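Local coordinates for protein NEDD8-conjugating enzyme UBC12 (Saccharomyces cerevisiae, PDB 3O2U) that accepts the ubiquitin-like protein Rub1 (NEDD8) from its E1 complex as a thioester and catalyses its covalent attachment to other proteins, chiefly the cullin Cdc53, at residues N115-N119 with G137-L141; P72-Y77 with F142-N146; P64-V70 with I82-F88. One frame throughout, in Å; residues are numbered along the deposited sequence. Where two conformers were deposited one is given.

Contact 1: residues N115-N119 with G137-L141; sequences NVCLN and GLLFL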
ATOM      1  N   ASN A 115      -3.368  -5.686  -7.280  1.00 21.53           N
ATOM      2  CA  ASN A 115      -2.831  -6.521  -6.208  1.00 23.38           C
ATOM      3  C   ASN A 115      -1.302  -6.524  -6.157  1.00 23.40           C
ATOM      4  O   ASN A 115      -0.631  -6.622  -7.189  1.00 23.37           O
ATOM      5  CB  ASN A 115      -3.348  -7.966  -6.343  1.00 28.52           C
ATOM      6  CG  ASN A 115      -4.842  -8.070  -6.137  1.00 32.19           C
ATOM      7  OD1 ASN A 115      -5.566  -8.552  -7.008  1.00 34.95           O
ATOM      8  ND2 ASN A 115      -5.317  -7.601  -4.986  1.00 30.34           N
ATOM      9  N   VAL A 116      -0.748  -6.443  -4.953  1.00 20.90           N
ATOM     10  CA  VAL A 116       0.694  -6.334  -4.803  1.00 20.61           C
ATOM     11  C   VAL A 116       1.242  -7.456  -3.945  1.00 26.94           C
ATOM     12  O   VAL A 116       0.858  -7.586  -2.785  1.00 25.36           O
ATOM     13  CB  VAL A 116       1.106  -5.015  -4.124  1.00 25.99           C
ATOM     14  CG1 VAL A 116       2.610  -4.909  -4.091  1.00 24.78           C
ATOM     15  CG2 VAL A 116       0.497  -3.813  -4.842  1.00 21.33           C
ATOM     16  N   CYS A 117       2.157  -8.246  -4.509  1.00 27.53           N
ATOM     17  CA  CYS A 117       2.775  -9.356  -3.783  1.00 30.00           C
ATOM     18  C   CYS A 117       4.057  -8.929  -3.077  1.00 27.44           C
ATOM     19  O   CYS A 117       5.132  -8.862  -3.670  1.00 27.57           O
ATOM     20  CB  CYS A 117       3.064 -10.541  -4.708  1.00 37.80           C
ATOM     21  SG  CYS A 117       3.627 -12.019  -3.808  1.00 40.77           S
ATOM     22  N   LEU A 118       3.922  -8.636  -1.794  1.00 26.15           N
ATOM     23  CA  LEU A 118       5.024  -8.150  -0.996  1.00 21.80           C
ATOM     24  C   LEU A 118       4.952  -8.939   0.294  1.00 24.39           C
ATOM     25  O   LEU A 118       3.914  -8.929   0.953  1.00 24.36           O
ATOM     26  CB  LEU A 118       4.823  -6.661  -0.723  1.00 25.31           C
ATOM     27  CG  LEU A 118       5.859  -5.949   0.131  1.00 29.69           C
ATOM     28  CD1 LEU A 118       7.197  -5.891  -0.615  1.00 31.58           C
ATOM     29  CD2 LEU A 118       5.362  -4.559   0.497  1.00 24.58           C
ATOM     30  N   ASN A 119       6.034  -9.637   0.639  1.00 20.21           N
ATOM     31  CA  ASN A 119       6.013 -10.583   1.757  1.00 21.50           C
ATOM     32  C   ASN A 119       5.558  -9.973   3.080  1.00 21.75           C
ATOM     33  O   ASN A 119       4.839 -10.612   3.857  1.00 22.05           O
ATOM     34  CB  ASN A 119       7.394 -11.221   1.949  1.00 24.41           C
ATOM     35  CG  ASN A 119       8.443 -10.210   2.382  1.00 30.01           C
ATOM     36  OD1 ASN A 119       8.348  -9.012   2.066  1.00 26.12           O
ATOM     37  ND2 ASN A 119       9.442 -10.678   3.126  1.00 29.16           N
ATOM     38  N   GLY A 137       9.379  -1.214   1.628  1.00 18.12           N
ATOM     39  CA  GLY A 137       9.140  -2.434   0.872  1.00 18.60           C
ATOM     40  C   GLY A 137       8.587  -2.199  -0.523  1.00 20.17           C
ATOM     41  O   GLY A 137       8.984  -2.868  -1.481  1.00 21.01           O
ATOM     42  N   LEU A 138       7.670  -1.245  -0.643  1.00 18.63           N
ATOM     43  CA  LEU A 138       7.105  -0.876  -1.943  1.00 19.01           C
ATOM     44  C   LEU A 138       8.202  -0.261  -2.826  1.00 18.48           C
ATOM     45  O   LEU A 138       8.298  -0.536  -4.010  1.00 18.65           O
ATOM     46  CB  LEU A 138       5.932   0.094  -1.752  1.00 16.98           C
ATOM     47  CG  LEU A 138       4.732  -0.536  -1.031  1.00 19.66           C
ATOM     48  CD1 LEU A 138       3.616   0.481  -0.758  1.00 18.49           C
ATOM     49  CD2 LEU A 138       4.203  -1.720  -1.820  1.00 18.03           C
ATOM     50  N   LEU A 139       9.048   0.557  -2.232  1.00 16.28           N
ATOM     51  CA  LEU A 139      10.152   1.133  -2.984  1.00 20.53           C
ATOM     52  C   LEU A 139      11.047   0.011  -3.521  1.00 22.57           C
ATOM     53  O   LEU A 139      11.303  -0.069  -4.719  1.00 23.40           O
ATOM     54  CB  LEU A 139      10.952   2.068  -2.094  1.00 17.95           C
ATOM     55  CG  LEU A 139      12.142   2.757  -2.776  1.00 21.44           C
ATOM     56  CD1 LEU A 139      11.705   3.451  -4.056  1.00 21.49           C
ATOM     57  CD2 LEU A 139      12.815   3.738  -1.821  1.00 19.76           C
ATOM     58  N   PHE A 140      11.487  -0.864  -2.623  1.00 21.53           N
ATOM     59  CA  PHE A 140      12.426  -1.950  -2.931  1.00 24.93           C
ATOM     60  C   PHE A 140      11.933  -2.897  -4.041  1.00 25.31           C
ATOM     61  O   PHE A 140      12.732  -3.521  -4.740  1.00 22.83           O
ATOM     62  CB  PHE A 140      12.711  -2.735  -1.641  1.00 25.89           C
ATOM     63  CG  PHE A 140      13.933  -3.612  -1.705  1.00 30.11           C
ATOM     64  CD1 PHE A 140      15.199  -3.059  -1.765  1.00 33.12           C
ATOM     65  CD2 PHE A 140      13.812  -4.995  -1.687  1.00 33.62           C
ATOM     66  CE1 PHE A 140      16.332  -3.879  -1.818  1.00 36.77           C
ATOM     67  CE2 PHE A 140      14.936  -5.814  -1.740  1.00 35.94           C
ATOM     68  CZ  PHE A 140      16.192  -5.257  -1.804  1.00 30.30           C
ATOM     69  N   LEU A 141      10.616  -3.006  -4.204  1.00 20.15           N
ATOM     70  CA  LEU A 141      10.052  -3.792  -5.298  1.00 21.55           C
ATOM     71  C   LEU A 141      10.528  -3.282  -6.657  1.00 19.66           C
ATOM     72  O   LEU A 141      10.670  -4.044  -7.611  1.00 21.12           O
ATOM     73  CB  LEU A 141       8.517  -3.722  -5.284  1.00 25.66           C
ATOM     74  CG  LEU A 141       7.683  -4.580  -4.331  1.00 22.51           C
ATOM     75  CD1 LEU A 141       6.227  -4.170  -4.454  1.00 24.90           C
ATOM     76  CD2 LEU A 141       7.832  -6.061  -4.637  1.00 27.77           C
TER
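L118 reaches over the backbone of helix 131-143 at G137 and lies between the side chains of L138 and L141. Its CG stands anti to the backbone N (chi1 179°), which carries both methyls to the helix. L118 CD1 rests 3.6 Å from G137 O and also meets L141 CG. L118 CD2 packs 3.8 Å from L138 CD2, and the two leucine side chains cross at about a right angle. G137 has no side chain here, and a CB would sit tight against L118 CD2. L141 is the second main contributor. L141 CD1 meets V116 CG1 at 3.7 Å, while L141 CD2 lies 4.0 Å from C117 O. V116 CG1 also reaches L138 CD2 at 4.2 Å. V116 packs on V99 and C101 of strand 98-101 as well, and L141 on N109. C117 is the predicted thioester-forming cysteine, and its side chain touches D149 and L151. Alternate residues V116 and L118 face the helix, with C117 between them pointing away from it. This is the active-site loop of the E2 (UBC) fold, laid against the helix that follows it.

Contact 2: residues P72-Y77 with F142-N146; sequences PDEGYY and FLEPN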
ATOM      1  N   PRO A  72      11.160   6.132  -8.353  1.00 17.05           N
ATOM      2  CA  PRO A  72      12.546   5.673  -8.199  1.00 23.56           C
ATOM      3  C   PRO A  72      13.478   6.554  -9.015  1.00 24.54           C
ATOM      4  O   PRO A  72      13.072   7.025 -10.075  1.00 22.23           O
ATOM      5  CB  PRO A  72      12.514   4.271  -8.812  1.00 24.27           C
ATOM      6  CG  PRO A  72      11.105   3.846  -8.715  1.00 22.53           C
ATOM      7  CD  PRO A  72      10.291   5.083  -8.914  1.00 18.48           C
ATOM      8  N   ASP A  73      14.700   6.775  -8.550  1.00 23.75           N
ATOM      9  CA  ASP A  73      15.637   7.554  -9.354  1.00 23.51           C
ATOM     10  C   ASP A  73      16.755   6.688  -9.925  1.00 28.85           C
ATOM     11  O   ASP A  73      17.749   7.205 -10.441  1.00 29.13           O
ATOM     12  CB  ASP A  73      16.197   8.731  -8.561  1.00 27.44           C
ATOM     13  CG  ASP A  73      16.977   8.297  -7.331  1.00 33.55           C
ATOM     14  OD1 ASP A  73      17.050   7.080  -7.061  1.00 34.97           O
ATOM     15  OD2 ASP A  73      17.518   9.182  -6.635  1.00 33.19           O
ATOM     16  N   GLU A  74      16.573   5.372  -9.834  1.00 28.06           N
ATOM     17  CA  GLU A  74      17.493   4.398 -10.408  1.00 26.72           C
ATOM     18  C   GLU A  74      16.730   3.112 -10.755  1.00 27.65           C
ATOM     19  O   GLU A  74      15.571   2.951 -10.363  1.00 23.78           O
ATOM     20  CB  GLU A  74      18.649   4.108  -9.436  1.00 29.40           C
ATOM     21  CG  GLU A  74      18.212   3.525  -8.094  1.00 33.48           C
ATOM     22  CD  GLU A  74      19.386   3.270  -7.139  1.00 44.19           C
ATOM     23  OE1 GLU A  74      20.528   3.690  -7.442  1.00 43.56           O
ATOM     24  OE2 GLU A  74      19.162   2.646  -6.082  1.00 39.86           O
ATOM     25  N   GLY A  75      17.361   2.211 -11.508  1.00 23.63           N
ATOM     26  CA  GLY A  75      16.732   0.947 -11.861  1.00 21.16           C
ATOM     27  C   GLY A  75      15.801   0.972 -13.073  1.00 25.34           C
ATOM     28  O   GLY A  75      15.668   1.980 -13.771  1.00 23.98           O
ATOM     29  N   TYR A  76      15.135  -0.154 -13.313  1.00 24.35           N
ATOM     30  CA  TYR A  76      14.290  -0.318 -14.493  1.00 24.14           C
ATOM     31  C   TYR A  76      13.181   0.724 -14.619  1.00 23.92           C
ATOM     32  O   TYR A  76      12.810   1.126 -15.728  1.00 20.52           O
ATOM     33  CB  TYR A  76      13.649  -1.690 -14.459  1.00 26.48           C
ATOM     34  CG  TYR A  76      14.614  -2.826 -14.646  1.00 29.99           C
ATOM     35  CD1 TYR A  76      15.368  -2.928 -15.806  1.00 30.32           C
ATOM     36  CD2 TYR A  76      14.757  -3.811 -13.673  1.00 23.27           C
ATOM     37  CE1 TYR A  76      16.240  -3.973 -16.001  1.00 35.83           C
ATOM     38  CE2 TYR A  76      15.624  -4.869 -13.860  1.00 35.67           C
ATOM     39  CZ  TYR A  76      16.366  -4.942 -15.029  1.00 40.61           C
ATOM     40  OH  TYR A  76      17.239  -5.986 -15.226  1.00 46.95           O
ATOM     41  N   TYR A  77      12.645   1.132 -13.476  1.00 22.02           N
ATOM     42  CA  TYR A  77      11.473   1.994 -13.421  1.00 21.61           C
ATOM     43  C   TYR A  77      11.876   3.419 -13.108  1.00 22.68           C
ATOM     44  O   TYR A  77      11.044   4.228 -12.721  1.00 19.47           O
ATOM     45  CB  TYR A  77      10.496   1.475 -12.347  1.00 22.29           C
ATOM     46  CG  TYR A  77      10.038   0.062 -12.618  1.00 21.14           C
ATOM     47  CD1 TYR A  77       8.894  -0.184 -13.371  1.00 21.69           C
ATOM     48  CD2 TYR A  77      10.773  -1.027 -12.168  1.00 17.11           C
ATOM     49  CE1 TYR A  77       8.480  -1.472 -13.642  1.00 21.33           C
ATOM     50  CE2 TYR A  77      10.377  -2.321 -12.437  1.00 17.99           C
ATOM     51  CZ  TYR A  77       9.232  -2.536 -13.185  1.00 22.80           C
ATOM     52  OH  TYR A  77       8.815  -3.819 -13.446  1.00 22.12           O
ATOM     53  N   PHE A 142      10.734  -1.980  -6.753  1.00 21.87           N
ATOM     54  CA  PHE A 142      11.132  -1.374  -8.019  1.00 20.65           C
ATOM     55  C   PHE A 142      12.645  -1.333  -8.179  1.00 24.78           C
ATOM     56  O   PHE A 142      13.151  -1.269  -9.301  1.00 22.41           O
ATOM     57  CB  PHE A 142      10.534   0.030  -8.145  1.00 20.62           C
ATOM     58  CG  PHE A 142       9.026   0.022  -8.200  1.00 22.23           C
ATOM     59  CD1 PHE A 142       8.279   0.188  -7.046  1.00 19.08           C
ATOM     60  CD2 PHE A 142       8.367  -0.211  -9.395  1.00 19.79           C
ATOM     61  CE1 PHE A 142       6.884   0.165  -7.086  1.00 20.05           C
ATOM     62  CE2 PHE A 142       6.968  -0.260  -9.444  1.00 24.25           C
ATOM     63  CZ  PHE A 142       6.230  -0.080  -8.283  1.00 19.50           C
ATOM     64  N   LEU A 143      13.354  -1.370  -7.055  1.00 23.54           N
ATOM     65  CA  LEU A 143      14.814  -1.408  -7.058  1.00 26.59           C
ATOM     66  C   LEU A 143      15.333  -2.826  -7.273  1.00 31.37           C
ATOM     67  O   LEU A 143      16.360  -3.032  -7.922  1.00 39.41           O
ATOM     68  CB  LEU A 143      15.355  -0.847  -5.747  1.00 29.82           C
ATOM     69  CG  LEU A 143      14.886   0.577  -5.506  1.00 27.03           C
ATOM     70  CD1 LEU A 143      15.472   1.147  -4.219  1.00 30.73           C
ATOM     71  CD2 LEU A 143      15.245   1.444  -6.698  1.00 32.26           C
ATOM     72  N   GLU A 144      14.626  -3.797  -6.715  1.00 30.10           N
ATOM     73  CA  GLU A 144      14.978  -5.197  -6.884  1.00 32.88           C
ATOM     74  C   GLU A 144      13.757  -6.063  -7.155  1.00 29.76           C
ATOM     75  O   GLU A 144      13.278  -6.774  -6.264  1.00 32.43           O
ATOM     76  CB  GLU A 144      15.752  -5.712  -5.666  1.00 40.18           C
ATOM     77  CG  GLU A 144      17.246  -5.444  -5.734  1.00 47.45           C
ATOM     78  CD  GLU A 144      17.899  -6.117  -6.939  1.00 56.39           C
ATOM     79  OE1 GLU A 144      18.038  -7.365  -6.931  1.00 57.24           O
ATOM     80  OE2 GLU A 144      18.269  -5.395  -7.893  1.00 50.95           O
ATOM     81  N   PRO A 145      13.242  -6.006  -8.397  1.00 31.60           N
ATOM     82  CA  PRO A 145      12.105  -6.850  -8.752  1.00 26.83           C
ATOM     83  C   PRO A 145      12.525  -8.308  -8.664  1.00 33.49           C
ATOM     84  O   PRO A 145      13.668  -8.643  -8.966  1.00 36.63           O
ATOM     85  CB  PRO A 145      11.826  -6.482 -10.218  1.00 30.33           C
ATOM     86  CG  PRO A 145      12.483  -5.177 -10.432  1.00 29.91           C
ATOM     87  CD  PRO A 145      13.679  -5.163  -9.522  1.00 30.36           C
ATOM     88  N   ASN A 146      11.594  -9.155  -8.262  1.00 36.30           N
ATOM     89  CA  ASN A 146      11.858 -10.565  -8.051  1.00 45.34           C
ATOM     90  C   ASN A 146      10.931 -11.379  -8.942  1.00 40.61           C
ATOM     91  O   ASN A 146       9.711 -11.229  -8.873  1.00 41.87           O
ATOM     92  CB  ASN A 146      11.612 -10.898  -6.573  1.00 42.96           C
ATOM     93  CG  ASN A 146      11.848 -12.359  -6.244  1.00 48.84           C
ATOM     94  OD1 ASN A 146      12.297 -13.140  -7.085  1.00 49.47           O
ATOM     95  ND2 ASN A 146      11.545 -12.735  -5.006  1.00 47.04           N
TER
HETATM   96  O   HOH W   1      13.343   1.262 -10.664  1.00 21.88           O
HETATM   97  O   HOH W   2      15.224  -1.967 -10.940  1.00 29.03           O
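Y77 and F142 form a T-shaped pair, with the edge of F142 directed at the face of Y77. The ring centroids are 5.2 Å apart and the planes stand at 82°. F142 CD2 makes the closest touch, 3.6 Å from Y77 CG, so it sits toward the rim of the ring rather than over its middle. P145 CG meets the edge of the same tyrosine at CE2 and also approaches Y76 CD2 at 4.2 Å. P72 CG packs on F142 CB at 3.9 Å. L143 CD2 touches E74 CG, where the glutamate is exposed. The CG of E74 lies between its backbone N and carbonyl carbon (chi1 61°), and the chain then runs extended across the leucine.

Two waters join the backbones. Water 1 accepts from Y77 N and donates to E74 O and to F142 O, the last at 2.9 Å. Water 2 accepts from Y76 N and donates to F142 O at 2.7 Å, with a weak bond to L143 O. F142 O, near the end of the helix, therefore receives two water hydrogens. At the backbone angles of G75, a CB would jam against E74 O, which calls for glycine.

Further out, Y77 OH bonds to F106 O, and the F142 ring meets H107 edge-to-face. Y76 and Y77 pack on helix 163-174, P145 on L159 of helix 153-160, and F142 on I82 and F84 of strand 82-87.

Contact 3: residues P64-V70 with I82-F88; sequences PKLEVIV and INFNLDF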
ATOM      1  N   PRO A  64      -9.008   5.143   7.761  1.00 24.59           N
ATOM      2  CA  PRO A  64      -7.894   5.988   7.327  1.00 19.20           C
ATOM      3  C   PRO A  64      -7.371   5.473   5.994  1.00 17.61           C
ATOM      4  O   PRO A  64      -7.388   4.261   5.736  1.00 18.43           O
ATOM      5  CB  PRO A  64      -6.851   5.789   8.435  1.00 20.95           C
ATOM      6  CG  PRO A  64      -7.666   5.370   9.652  1.00 18.72           C
ATOM      7  CD  PRO A  64      -8.758   4.518   9.074  1.00 20.10           C
ATOM      8  N   LYS A  65      -6.903   6.381   5.154  1.00 16.40           N
ATOM      9  CA  LYS A  65      -6.420   5.991   3.835  1.00 17.52           C
ATOM     10  C   LYS A  65      -5.294   6.923   3.403  1.00 19.20           C
ATOM     11  O   LYS A  65      -5.380   8.149   3.584  1.00 16.69           O
ATOM     12  CB  LYS A  65      -7.568   6.005   2.824  1.00 24.44           C
ATOM     13  CG  LYS A  65      -7.174   5.559   1.424  1.00 28.55           C
ATOM     14  CD  LYS A  65      -8.300   5.857   0.438  1.00 34.24           C
ATOM     15  CE  LYS A  65      -9.542   5.046   0.782  1.00 31.57           C
ATOM     16  NZ  LYS A  65      -9.550   3.816  -0.045  1.00 30.82           N
ATOM     17  N   LEU A  66      -4.217   6.335   2.890  1.00 16.93           N
ATOM     18  CA  LEU A  66      -3.049   7.105   2.458  1.00 20.35           C
ATOM     19  C   LEU A  66      -2.790   6.795   0.997  1.00 18.11           C
ATOM     20  O   LEU A  66      -3.079   5.690   0.536  1.00 18.08           O
ATOM     21  CB  LEU A  66      -1.801   6.706   3.261  1.00 15.44           C
ATOM     22  CG  LEU A  66      -1.947   6.567   4.778  1.00 19.10           C
ATOM     23  CD1 LEU A  66      -0.658   6.012   5.396  1.00 18.15           C
ATOM     24  CD2 LEU A  66      -2.327   7.895   5.423  1.00 21.32           C
ATOM     25  N   GLU A  67      -2.239   7.767   0.281  1.00 14.59           N
ATOM     26  CA  GLU A  67      -1.725   7.523  -1.060  1.00 16.14           C
ATOM     27  C   GLU A  67      -0.207   7.586  -0.994  1.00 15.59           C
ATOM     28  O   GLU A  67       0.355   8.563  -0.506  1.00 16.15           O
ATOM     29  CB  GLU A  67      -2.213   8.577  -2.050  1.00 15.98           C
ATOM     30  CG  GLU A  67      -1.693   8.334  -3.473  1.00 17.07           C
ATOM     31  CD  GLU A  67      -1.977   9.484  -4.410  1.00 21.02           C
ATOM     32  OE1 GLU A  67      -2.099  10.634  -3.931  1.00 24.73           O
ATOM     33  OE2 GLU A  67      -2.065   9.235  -5.632  1.00 24.05           O
ATOM     34  N   VAL A  68       0.457   6.548  -1.484  1.00 17.77           N
ATOM     35  CA  VAL A  68       1.918   6.522  -1.468  1.00 16.70           C
ATOM     36  C   VAL A  68       2.401   6.550  -2.905  1.00 17.68           C
ATOM     37  O   VAL A  68       2.002   5.711  -3.692  1.00 17.39           O
ATOM     38  CB  VAL A  68       2.465   5.248  -0.787  1.00 16.13           C
ATOM     39  CG1 VAL A  68       3.978   5.149  -0.986  1.00 18.39           C
ATOM     40  CG2 VAL A  68       2.137   5.262   0.691  1.00 16.44           C
ATOM     41  N   ILE A  69       3.263   7.509  -3.233  1.00 18.03           N
ATOM     42  CA  ILE A  69       3.760   7.670  -4.602  1.00 15.86           C
ATOM     43  C   ILE A  69       5.260   7.367  -4.690  1.00 17.22           C
ATOM     44  O   ILE A  69       6.087   8.104  -4.153  1.00 19.82           O
ATOM     45  CB  ILE A  69       3.509   9.088  -5.123  1.00 18.63           C
ATOM     46  CG1 ILE A  69       2.007   9.409  -5.080  1.00 17.80           C
ATOM     47  CG2 ILE A  69       4.058   9.225  -6.550  1.00 20.46           C
ATOM     48  CD1 ILE A  69       1.665  10.850  -5.422  1.00 23.01           C
ATOM     49  N   VAL A  70       5.602   6.274  -5.366  1.00 17.49           N
ATOM     50  CA  VAL A  70       6.993   5.868  -5.529  1.00 16.21           C
ATOM     51  C   VAL A  70       7.520   6.339  -6.889  1.00 19.40           C
ATOM     52  O   VAL A  70       6.955   5.999  -7.929  1.00 17.26           O
ATOM     53  CB  VAL A  70       7.122   4.334  -5.369  1.00 20.80           C
ATOM     54  CG1 VAL A  70       8.568   3.892  -5.475  1.00 19.61           C
ATOM     55  CG2 VAL A  70       6.553   3.916  -3.995  1.00 18.96           C
ATOM     56  N   ILE A  82       4.721   5.505  -9.572  1.00 17.28           N
ATOM     57  CA  ILE A  82       3.722   4.476  -9.280  1.00 15.65           C
ATOM     58  C   ILE A  82       3.036   4.791  -7.967  1.00 13.14           C
ATOM     59  O   ILE A  82       3.685   4.864  -6.932  1.00 15.65           O
ATOM     60  CB  ILE A  82       4.331   3.068  -9.210  1.00 18.40           C
ATOM     61  CG1 ILE A  82       5.165   2.773 -10.471  1.00 18.50           C
ATOM     62  CG2 ILE A  82       3.221   2.035  -9.037  1.00 18.42           C
ATOM     63  CD1 ILE A  82       6.635   3.248 -10.384  1.00 17.97           C
ATOM     64  N   ASN A  83       1.732   5.045  -8.007  1.00 16.40           N
ATOM     65  CA  ASN A  83       1.033   5.371  -6.774  1.00 17.05           C
ATOM     66  C   ASN A  83       0.223   4.197  -6.235  1.00 15.74           C
ATOM     67  O   ASN A  83      -0.252   3.349  -6.998  1.00 15.80           O
ATOM     68  CB  ASN A  83       0.194   6.664  -6.896  1.00 16.53           C
ATOM     69  CG  ASN A  83      -0.852   6.601  -8.005  1.00 21.50           C
ATOM     70  OD1 ASN A  83      -0.710   5.864  -8.977  1.00 20.88           O
ATOM     71  ND2 ASN A  83      -1.911   7.398  -7.858  1.00 22.63           N
ATOM     72  N   PHE A  84       0.092   4.155  -4.910  1.00 16.20           N
ATOM     73  CA  PHE A  84      -0.604   3.079  -4.205  1.00 13.99           C
ATOM     74  C   PHE A  84      -1.556   3.713  -3.201  1.00 16.31           C
ATOM     75  O   PHE A  84      -1.258   4.756  -2.619  1.00 15.40           O
ATOM     76  CB  PHE A  84       0.370   2.206  -3.394  1.00 11.37           C
ATOM     77  CG  PHE A  84       1.406   1.503  -4.223  1.00 16.68           C
ATOM     78  CD1 PHE A  84       1.217   0.186  -4.636  1.00 15.92           C
ATOM     79  CD2 PHE A  84       2.575   2.157  -4.592  1.00 15.03           C
ATOM     80  CE1 PHE A  84       2.199  -0.475  -5.403  1.00 18.69           C
ATOM     81  CE2 PHE A  84       3.556   1.502  -5.354  1.00 14.38           C
ATOM     82  CZ  PHE A  84       3.366   0.195  -5.758  1.00 15.33           C
ATOM     83  N   ASN A  85      -2.690   3.067  -2.980  1.00 16.04           N
ATOM     84  CA  ASN A  85      -3.558   3.443  -1.876  1.00 15.61           C
ATOM     85  C   ASN A  85      -3.325   2.439  -0.762  1.00 16.92           C
ATOM     86  O   ASN A  85      -3.221   1.237  -1.020  1.00 16.58           O
ATOM     87  CB  ASN A  85      -5.027   3.414  -2.296  1.00 19.93           C
ATOM     88  CG  ASN A  85      -5.578   4.795  -2.625  1.00 22.25           C
ATOM     89  OD1 ASN A  85      -4.917   5.812  -2.423  1.00 27.50           O
ATOM     90  ND2 ASN A  85      -6.796   4.829  -3.141  1.00 24.48           N
ATOM     91  N   LEU A  86      -3.212   2.929   0.465  1.00 14.30           N
ATOM     92  CA  LEU A  86      -3.121   2.057   1.635  1.00 17.17           C
ATOM     93  C   LEU A  86      -4.354   2.289   2.512  1.00 17.11           C
ATOM     94  O   LEU A  86      -4.558   3.410   3.000  1.00 17.82           O
ATOM     95  CB  LEU A  86      -1.851   2.363   2.438  1.00 15.49           C
ATOM     96  CG  LEU A  86      -0.501   1.826   1.928  1.00 15.36           C
ATOM     97  CD1 LEU A  86      -0.169   2.357   0.546  1.00 17.29           C
ATOM     98  CD2 LEU A  86       0.577   2.213   2.898  1.00 10.42           C
ATOM     99  N   ASP A  87      -5.163   1.247   2.706  1.00 17.58           N
ATOM    100  CA  ASP A  87      -6.429   1.337   3.443  0.55 19.89           C
ATOM    101  C   ASP A  87      -6.338   0.573   4.771  1.00 18.68           C
ATOM    102  O   ASP A  87      -6.140  -0.649   4.768  1.00 17.44           O
ATOM    103  CB  ASP A  87      -7.571   0.736   2.613  0.55 20.33           C
ATOM    104  CG  ASP A  87      -7.695   1.354   1.228  0.55 23.24           C
ATOM    105  OD1 ASP A  87      -7.300   2.514   1.041  0.55 24.53           O
ATOM    106  OD2 ASP A  87      -8.203   0.674   0.309  0.55 30.88           O
ATOM    107  N   PHE A  88      -6.504   1.277   5.881  1.00 16.63           N
ATOM    108  CA  PHE A  88      -6.336   0.699   7.212  1.00 19.97           C
ATOM    109  C   PHE A  88      -7.688   0.369   7.821  1.00 23.83           C
ATOM    110  O   PHE A  88      -8.615   1.159   7.720  1.00 24.15           O
ATOM    111  CB  PHE A  88      -5.615   1.694   8.117  1.00 15.27           C
ATOM    112  CG  PHE A  88      -4.229   2.011   7.669  1.00 16.85           C
ATOM    113  CD1 PHE A  88      -3.138   1.448   8.307  1.00 17.05           C
ATOM    114  CD2 PHE A  88      -4.011   2.838   6.582  1.00 15.85           C
ATOM    115  CE1 PHE A  88      -1.860   1.715   7.874  1.00 17.46           C
ATOM    116  CE2 PHE A  88      -2.735   3.117   6.144  1.00 17.12           C
ATOM    117  CZ  PHE A  88      -1.655   2.557   6.795  1.00 18.97           C
TER
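L66, V68 and V70 lie with I82, F84, L86 and F88 on the buried face of an antiparallel strand pair. L66 CD1 lies 3.6 Å from F88 CE2. V68 CG2 meets L86 CD1 at 3.7 Å, and V70 CG2 approaches F84 CE2 more loosely. Helix 131-143 covers this face through L131, L139 and F142, and helix 29-39 covers its P64 end through L34 and L38.

Beneath the side chains the backbones are closely knit. L66 with L86, V68 with F84, and V70 with I82 are hydrogen-bonded pairs, each joined by two bonds. F88 N adds a nearly straight bond to P64 O (176°). CA-H...O contacts such as E67 CA to F84 O fill the intervals.

The other face carries K65, E67, I69, N83, N85 and D87 and is partly exposed. Here the contacts are fewer and mostly polar. In one D87 conformer, K65 NZ makes a salt bridge to D87 OD1 at 2.8 Å, reaching it from above the carboxylate plane. The first torsion (chi1 -178°) sends the lysine away from its own amide, and bends at chi3 and chi4 fold NZ back. A methionine in place of K65 would probably leave the D87 carboxylate without its charged mate in this conformer. N83 ND2 gives a straight bond to E67 OE2 at 2.9 Å, with the acceptor in its amide plane, while N83 OD1 bonds to K103 NZ. I69 CG1 lies alongside N83 CB.

Strands 47-51 and 98-101 flank the pair. This hairpin forms the middle of the four-stranded antiparallel meander of the E2 (UBC) fold.

How the contacts relate
From the N terminus, contact 3 closes first, pairing 64-70 with 82-88 as a hairpin. The 72-77 segment lies in the hairpin's connection and waits for 142-146, so contacts 2 and 3 cross along the chain. Contact 1 opens after contact 3 has closed, and its loop, from 115-119 to 137-141, is nested inside that of contact 2. Contacts 1 and 2 share helix 131-143 on consecutive residues. The helix also meets the sheet: L139 CD1 packs on V70 CG1 at 3.5 Å. V116 CG2 of the active-site loop touches F84 CE1. Sheet, active-site loop and hairpin connection are thus all held to one helix.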